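KP6 killer toxin subunit beta (Ustilago maydis virus P6, PDB 4GVB) forms, with the alpha subunit, a secreted heterodimeric viral toxin that is lethal to sensitive fungal cells of the same or related species. Local coordinates at residues G18-S30 with Q59-G71. Numbering follows the deposited sequence.
Sequences GVRLDAVTRAACS and QFYQACLRYSHAG
Ala28 of helix 22-29 meets Ala63 of helix 57-67 with CB 3.6 Å from CB, and this pair of small side chains illustrates how two helices of a small alpha/beta, disulfide-bonded toxin subunit can come together closely. The axes approach to 8.4 Å and run at 121° between their N-to-C directions; the backbones come nearest at Ala28 and Ala63 and are farther apart at Val24–Tyr67 and Leu21–Ala70, where larger side chains fill the wider end.

Apolar packing does most of the work. Val24, with CG1 anti to its backbone N (chi1 -176°), spreads both methyls over Ser68, CG2 lying 3.7 Å from Ser68 CB, and CG1 also touches Tyr67 CB. Beyond it, Leu21, at the N-cap position, sends CD1 to Ala70 CB, 4.1 Å away.

Phe60 offers its rim to the first helix. It receives Thr25 CG2 at its edge, near the ring plane, 3.9 Å from CZ, while Ala28 CB approaches the same ring obliquely. Phe60 also reaches Cys9 and Cys11 of strand 7-13, tying the helix pair to the sheet.

Polar and covalent links go mostly to other partners. Thr25 OG1 hydrogen-bonds to Cys11 N, and Ser68 OG to Leu68 O of the alpha subunit, which makes this end of the contact part of the heterodimer interface. Disulfides Cys29–Cys46 and Cys11–Cys64 fasten each helix to the rest of the chain.

Tyr67 presents a ring face instead. A water lies between its OH and Ala27 O, but it sits unusually close to the carbonyl oxygen, which makes that bridge doubtful. The firmer link is a CH-pi contact that places Ala27 CB almost over the ring centre, 3.8 Å from the Tyr67 centroid and 11° off the normal.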
ATOM      1  N   GLY B  18     -18.321   2.217   2.742  1.00 51.23           N
ATOM      2  CA  GLY B  18     -17.066   1.556   3.026  1.00 41.20           C
ATOM      3  C   GLY B  18     -16.936   0.319   2.165  1.00 37.55           C
ATOM      4  O   GLY B  18     -16.970  -0.807   2.666  1.00 33.80           O
ATOM      5  N   VAL B  19     -16.785   0.524   0.861  1.00 37.27           N
ATOM      6  CA  VAL B  19     -16.656  -0.600  -0.062  1.00 34.76           C
ATOM      7  C   VAL B  19     -15.284  -1.280   0.102  1.00 30.35           C
ATOM      8  O   VAL B  19     -14.333  -0.650   0.570  1.00 29.13           O
ATOM      9  CB  VAL B  19     -16.919  -0.164  -1.521  1.00 35.43           C
ATOM     10  CG1 VAL B  19     -15.793   0.724  -2.046  1.00 34.32           C
ATOM     11  CG2 VAL B  19     -17.123  -1.372  -2.408  1.00 39.50           C
ATOM     12  N   ARG B  20     -15.201  -2.567  -0.239  1.00 28.63           N
ATOM     13  CA  ARG B  20     -13.942  -3.319  -0.217  1.00 27.98           C
ATOM     14  C   ARG B  20     -12.899  -2.620  -1.079  1.00 23.12           C
ATOM     15  O   ARG B  20     -13.213  -2.218  -2.189  1.00 20.50           O
ATOM     16  CB  ARG B  20     -14.142  -4.691  -0.856  1.00 27.55           C
ATOM     17  CG  ARG B  20     -15.104  -5.608  -0.176  1.00 36.46           C
ATOM     18  CD  ARG B  20     -15.532  -6.702  -1.150  1.00 34.25           C
ATOM     19  NE  ARG B  20     -14.396  -7.320  -1.841  1.00 32.88           N
ATOM     20  CZ  ARG B  20     -14.503  -8.366  -2.660  1.00 37.74           C
ATOM     21  NH1 ARG B  20     -15.695  -8.896  -2.878  1.00 37.90           N
ATOM     22  NH2 ARG B  20     -13.433  -8.888  -3.255  1.00 36.73           N
ATOM     23  N   LEU B  21     -11.670  -2.496  -0.585  1.00 22.30           N
ATOM     24  CA  LEU B  21     -10.571  -1.996  -1.419  1.00 20.25           C
ATOM     25  C   LEU B  21      -9.592  -3.134  -1.555  1.00 19.04           C
ATOM     26  O   LEU B  21      -8.700  -3.301  -0.722  1.00 18.45           O
ATOM     27  CB  LEU B  21      -9.886  -0.796  -0.759  1.00 15.80           C
ATOM     28  CG  LEU B  21     -10.707   0.470  -0.512  1.00 19.55           C
ATOM     29  CD1 LEU B  21      -9.886   1.539   0.242  1.00 17.24           C
ATOM     30  CD2 LEU B  21     -11.248   0.999  -1.806  1.00 19.47           C
ATOM     31  N   ASP B  22      -9.773  -3.944  -2.592  1.00 25.01           N
ATOM     32  CA  ASP B  22      -9.093  -5.231  -2.671  1.00 22.91           C
ATOM     33  C   ASP B  22      -7.556  -5.158  -2.689  1.00 19.41           C
ATOM     34  O   ASP B  22      -6.887  -5.887  -1.982  1.00 21.33           O
ATOM     35  CB  ASP B  22      -9.644  -6.060  -3.845  1.00 23.51           C
ATOM     36  CG  ASP B  22     -11.100  -6.502  -3.624  1.00 31.21           C
ATOM     37  OD1 ASP B  22     -11.570  -6.537  -2.460  1.00 24.06           O
ATOM     38  OD2 ASP B  22     -11.774  -6.829  -4.622  1.00 32.13           O
ATOM     39  N   ALA B  23      -6.997  -4.263  -3.491  1.00 21.52           N
ATOM     40  CA  ALA B  23      -5.547  -4.166  -3.595  1.00 20.38           C
ATOM     41  C   ALA B  23      -4.925  -3.700  -2.279  1.00 20.39           C
ATOM     42  O   ALA B  23      -3.792  -4.072  -1.930  1.00 18.04           O
ATOM     43  CB  ALA B  23      -5.173  -3.241  -4.732  1.00 23.80           C
ATOM     44  N   VAL B  24      -5.675  -2.888  -1.546  1.00 20.80           N
ATOM     45  CA  VAL B  24      -5.244  -2.431  -0.229  1.00 18.00           C
ATOM     46  C   VAL B  24      -5.252  -3.611   0.744  1.00 15.61           C
ATOM     47  O   VAL B  24      -4.294  -3.843   1.488  1.00 15.77           O
ATOM     48  CB  VAL B  24      -6.161  -1.288   0.284  1.00 16.86           C
ATOM     49  CG1 VAL B  24      -5.651  -0.759   1.605  1.00 15.85           C
ATOM     50  CG2 VAL B  24      -6.214  -0.146  -0.743  1.00 18.02           C
ATOM     51  N   THR B  25      -6.351  -4.368   0.740  1.00 17.79           N
ATOM     52  CA  THR B  25      -6.417  -5.580   1.543  1.00 14.16           C
ATOM     53  C   THR B  25      -5.263  -6.539   1.192  1.00 16.69           C
ATOM     54  O   THR B  25      -4.607  -7.070   2.086  1.00 16.59           O
ATOM     55  CB  THR B  25      -7.767  -6.310   1.372  1.00 15.84           C
ATOM     56  OG1 THR B  25      -8.850  -5.388   1.595  1.00 19.13           O
ATOM     57  CG2 THR B  25      -7.872  -7.429   2.353  1.00 17.43           C
ATOM     58  N   ARG B  26      -5.049  -6.772  -0.104  1.00 16.50           N
ATOM     59  CA  ARG B  26      -3.965  -7.638  -0.557  1.00 19.95           C
ATOM     60  C   ARG B  26      -2.606  -7.168  -0.007  1.00 20.64           C
ATOM     61  O   ARG B  26      -1.791  -7.968   0.461  1.00 18.69           O
ATOM     62  CB  ARG B  26      -3.954  -7.685  -2.092  1.00 20.93           C
ATOM     63  CG  ARG B  26      -2.786  -8.410  -2.697  1.00 34.86           C
ATOM     64  CD  ARG B  26      -2.982  -8.587  -4.206  1.00 35.75           C
ATOM     65  NE  ARG B  26      -4.328  -9.064  -4.524  1.00 32.56           N
ATOM     66  CZ  ARG B  26      -5.232  -8.352  -5.180  1.00 30.69           C
ATOM     67  NH1 ARG B  26      -4.930  -7.125  -5.591  1.00 39.13           N
ATOM     68  NH2 ARG B  26      -6.430  -8.862  -5.426  1.00 31.60           N
ATOM     69  N   ALA B  27      -2.370  -5.862  -0.055  1.00 22.41           N
ATOM     70  CA  ALA B  27      -1.089  -5.323   0.406  1.00 22.18           C
ATOM     71  C   ALA B  27      -0.946  -5.501   1.911  1.00 23.25           C
ATOM     72  O   ALA B  27       0.103  -5.894   2.409  1.00 22.87           O
ATOM     73  CB  ALA B  27      -0.961  -3.849   0.022  1.00 24.06           C
ATOM     74  N   ALA B  28      -2.022  -5.224   2.639  1.00 18.69           N
ATOM     75  CA  ALA B  28      -2.001  -5.335   4.092  1.00 22.88           C
ATOM     76  C   ALA B  28      -1.827  -6.778   4.540  1.00 21.92           C
ATOM     77  O   ALA B  28      -1.162  -7.048   5.538  1.00 25.62           O
ATOM     78  CB  ALA B  28      -3.281  -4.737   4.683  1.00 20.89           C
ATOM     79  N   CYS B  29      -2.439  -7.693   3.789  1.00 23.48           N
ATOM     80  CA  CYS B  29      -2.451  -9.116   4.132  1.00 25.78           C
ATOM     81  C   CYS B  29      -1.078  -9.787   4.008  1.00 30.74           C
ATOM     82  O   CYS B  29      -0.782 -10.725   4.745  1.00 33.73           O
ATOM     83  CB  CYS B  29      -3.467  -9.874   3.271  1.00 23.22           C
ATOM     84  SG  CYS B  29      -3.925 -11.515   3.926  1.00 25.45           S
ATOM     85  N   SER B  30      -0.239  -9.315   3.091  1.00 30.16           N
ATOM     86  CA  SER B  30       1.108  -9.876   2.961  1.00 36.17           C
ATOM     87  C   SER B  30       2.166  -9.023   3.675  1.00 38.23           C
ATOM     88  O   SER B  30       2.090  -8.784   4.883  1.00 41.29           O
ATOM     89  CB  SER B  30       1.469 -10.068   1.484  1.00 34.58           C
ATOM     90  OG  SER B  30       1.446  -8.829   0.804  1.00 36.06           O
ATOM     91  N   GLN B  59      -3.970  -5.024  14.601  1.00 27.89           N
ATOM     92  CA  GLN B  59      -2.816  -5.100  13.710  1.00 27.48           C
ATOM     93  C   GLN B  59      -3.218  -4.850  12.259  1.00 25.34           C
ATOM     94  O   GLN B  59      -2.547  -4.106  11.535  1.00 28.66           O
ATOM     95  CB  GLN B  59      -2.146  -6.470  13.829  1.00 28.71           C
ATOM     96  CG  GLN B  59      -1.514  -6.753  15.196  1.00 32.37           C
ATOM     97  CD  GLN B  59      -1.007  -8.180  15.313  1.00 33.73           C
ATOM     98  OE1 GLN B  59      -1.631  -9.117  14.805  1.00 34.47           O
ATOM     99  NE2 GLN B  59       0.132  -8.353  15.979  1.00 41.25           N
ATOM    100  N   PHE B  60      -4.307  -5.480  11.832  1.00 24.84           N
ATOM    101  CA  PHE B  60      -4.770  -5.330  10.458  1.00 22.65           C
ATOM    102  C   PHE B  60      -5.175  -3.903  10.147  1.00 24.12           C
ATOM    103  O   PHE B  60      -4.930  -3.415   9.041  1.00 24.55           O
ATOM    104  CB  PHE B  60      -5.924  -6.274  10.140  1.00 23.11           C
ATOM    105  CG  PHE B  60      -6.095  -6.517   8.675  1.00 19.22           C
ATOM    106  CD1 PHE B  60      -5.254  -7.386   8.017  1.00 21.83           C
ATOM    107  CD2 PHE B  60      -7.066  -5.843   7.945  1.00 21.96           C
ATOM    108  CE1 PHE B  60      -5.384  -7.609   6.661  1.00 20.02           C
ATOM    109  CE2 PHE B  60      -7.200  -6.065   6.594  1.00 20.21           C
ATOM    110  CZ  PHE B  60      -6.354  -6.953   5.953  1.00 19.58           C
ATOM    111  N   TYR B  61      -5.810  -3.243  11.113  1.00 20.84           N
ATOM    112  CA  TYR B  61      -6.188  -1.840  10.967  1.00 24.98           C
ATOM    113  C   TYR B  61      -4.970  -0.971  10.664  1.00 20.15           C
ATOM    114  O   TYR B  61      -5.009  -0.101   9.793  1.00 23.42           O
ATOM    115  CB  TYR B  61      -6.895  -1.330  12.234  1.00 23.53           C
ATOM    116  CG  TYR B  61      -7.335   0.118  12.157  1.00 20.62           C
ATOM    117  CD1 TYR B  61      -6.550   1.136  12.689  1.00 24.20           C
ATOM    118  CD2 TYR B  61      -8.533   0.464  11.545  1.00 21.24           C
ATOM    119  CE1 TYR B  61      -6.956   2.461  12.617  1.00 27.83           C
ATOM    120  CE2 TYR B  61      -8.943   1.779  11.462  1.00 26.20           C
ATOM    121  CZ  TYR B  61      -8.149   2.776  11.996  1.00 25.03           C
ATOM    122  OH  TYR B  61      -8.559   4.087  11.911  1.00 29.53           O
ATOM    123  N   GLN B  62      -3.899  -1.184  11.415  1.00 26.47           N
ATOM    124  CA  GLN B  62      -2.659  -0.449  11.176  1.00 25.32           C
ATOM    125  C   GLN B  62      -2.151  -0.760   9.764  1.00 29.75           C
ATOM    126  O   GLN B  62      -1.712   0.137   9.037  1.00 26.09           O
ATOM    127  CB  GLN B  62      -1.603  -0.839  12.208  1.00 27.50           C
ATOM    128  CG  GLN B  62      -0.272  -0.127  12.019  1.00 37.40           C
ATOM    129  CD  GLN B  62       0.685  -0.340  13.182  1.00 45.39           C
ATOM    130  OE1 GLN B  62       0.347  -0.991  14.175  1.00 49.59           O
ATOM    131  NE2 GLN B  62       1.888   0.214  13.065  1.00 40.10           N
ATOM    132  N   ALA B  63      -2.223  -2.038   9.385  1.00 27.13           N
ATOM    133  CA  ALA B  63      -1.792  -2.488   8.055  1.00 27.22           C
ATOM    134  C   ALA B  63      -2.535  -1.764   6.926  1.00 25.78           C
ATOM    135  O   ALA B  63      -1.919  -1.235   5.997  1.00 26.72           O
ATOM    136  CB  ALA B  63      -1.952  -4.000   7.920  1.00 23.83           C
ATOM    137  N   CYS B  64      -3.861  -1.736   7.014  1.00 23.63           N
ATOM    138  CA  CYS B  64      -4.671  -1.042   6.017  1.00 19.69           C
ATOM    139  C   CYS B  64      -4.253   0.421   5.899  1.00 25.96           C
ATOM    140  O   CYS B  64      -4.098   0.939   4.800  1.00 26.57           O
ATOM    141  CB  CYS B  64      -6.165  -1.125   6.358  1.00 25.42           C
ATOM    142  SG  CYS B  64      -6.858  -2.801   6.262  1.00 20.99           S
ATOM    143  N   LEU B  65      -4.063   1.075   7.039  1.00 25.82           N
ATOM    144  CA  LEU B  65      -3.771   2.500   7.067  1.00 26.13           C
ATOM    145  C   LEU B  65      -2.385   2.839   6.523  1.00 22.80           C
ATOM    146  O   LEU B  65      -2.130   3.976   6.142  1.00 29.75           O
ATOM    147  CB  LEU B  65      -3.936   3.058   8.479  1.00 26.51           C
ATOM    148  CG  LEU B  65      -5.341   3.496   8.885  1.00 27.91           C
ATOM    149  CD1 LEU B  65      -5.292   4.076  10.285  1.00 31.35           C
ATOM    150  CD2 LEU B  65      -5.899   4.528   7.900  1.00 30.41           C
ATOM    151  N   ARG B  66      -1.493   1.861   6.502  1.00 25.42           N
ATOM    152  CA  ARG B  66      -0.186   2.063   5.889  1.00 25.67           C
ATOM    153  C   ARG B  66      -0.283   2.169   4.368  1.00 31.85           C
ATOM    154  O   ARG B  66       0.611   2.728   3.716  1.00 26.17           O
ATOM    155  CB  ARG B  66       0.771   0.948   6.294  1.00 28.64           C
ATOM    156  CG  ARG B  66       1.429   1.216   7.637  1.00 34.48           C
ATOM    157  CD  ARG B  66       1.390   0.001   8.515  1.00 38.22           C
ATOM    158  NE  ARG B  66       2.325  -1.022   8.059  1.00 38.58           N
ATOM    159  CZ  ARG B  66       3.449  -1.335   8.695  1.00 40.01           C
ATOM    160  NH1 ARG B  66       3.770  -0.706   9.814  1.00 47.65           N
ATOM    161  NH2 ARG B  66       4.245  -2.281   8.217  1.00 44.42           N
ATOM    162  N   TYR B  67      -1.371   1.659   3.798  1.00 22.82           N
ATOM    163  CA  TYR B  67      -1.461   1.592   2.341  1.00 24.05           C
ATOM    164  C   TYR B  67      -2.487   2.503   1.688  1.00 19.07           C
ATOM    165  O   TYR B  67      -2.385   2.790   0.499  1.00 20.06           O
ATOM    166  CB  TYR B  67      -1.614   0.136   1.857  1.00 17.43           C
ATOM    167  CG  TYR B  67      -0.344  -0.650   2.071  1.00 23.92           C
ATOM    168  CD1 TYR B  67       0.710  -0.558   1.166  1.00 20.94           C
ATOM    169  CD2 TYR B  67      -0.179  -1.450   3.192  1.00 22.59           C
ATOM    170  CE1 TYR B  67       1.879  -1.244   1.371  1.00 21.16           C
ATOM    171  CE2 TYR B  67       0.995  -2.144   3.400  1.00 23.98           C
ATOM    172  CZ  TYR B  67       2.018  -2.034   2.483  1.00 21.34           C
ATOM    173  OH  TYR B  67       3.189  -2.723   2.686  1.00 24.76           O
ATOM    174  N   SER B  68      -3.460   2.968   2.467  1.00 20.90           N
ATOM    175  CA  SER B  68      -4.531   3.798   1.930  1.00 18.99           C
ATOM    176  C   SER B  68      -5.271   4.520   3.046  1.00 18.91           C
ATOM    177  O   SER B  68      -5.137   4.164   4.221  1.00 20.55           O
ATOM    178  CB  SER B  68      -5.516   2.925   1.143  1.00 14.55           C
ATOM    179  OG  SER B  68      -6.385   3.707   0.332  1.00 18.92           O
ATOM    180  N   HIS B  69      -6.059   5.535   2.700  1.00 20.38           N
ATOM    181  CA  HIS B  69      -6.929   6.112   3.717  1.00 21.59           C
ATOM    182  C   HIS B  69      -8.120   5.177   3.870  1.00 26.32           C
ATOM    183  O   HIS B  69      -9.177   5.376   3.253  1.00 22.02           O
ATOM    184  CB  HIS B  69      -7.415   7.509   3.369  1.00 23.99           C
ATOM    185  CG  HIS B  69      -8.199   8.153   4.476  1.00 29.98           C
ATOM    186  ND1 HIS B  69      -7.629   8.515   5.676  1.00 35.08           N
ATOM    187  CD2 HIS B  69      -9.511   8.468   4.577  1.00 33.22           C
ATOM    188  CE1 HIS B  69      -8.549   9.041   6.461  1.00 30.55           C
ATOM    189  NE2 HIS B  69      -9.702   9.021   5.819  1.00 38.39           N
ATOM    190  N   ALA B  70      -7.931   4.141   4.676  1.00 24.85           N
ATOM    191  CA  ALA B  70      -8.912   3.070   4.740  1.00 21.06           C
ATOM    192  C   ALA B  70      -9.291   2.730   6.174  1.00 21.59           C
ATOM    193  O   ALA B  70      -8.547   2.998   7.117  1.00 26.81           O
ATOM    194  CB  ALA B  70      -8.378   1.829   4.030  1.00 19.49           C
ATOM    195  N   GLY B  71     -10.467   2.139   6.320  1.00 22.11           N
ATOM    196  CA  GLY B  71     -10.871   1.580   7.588  1.00 23.51           C
ATOM    197  C   GLY B  71     -10.836   0.082   7.400  1.00 19.84           C
ATOM    198  O   GLY B  71     -10.357  -0.408   6.375  1.00 20.44           O
TER
HETATM  199  O   HOH W   1       2.426  -5.540   1.553  1.00 34.75           O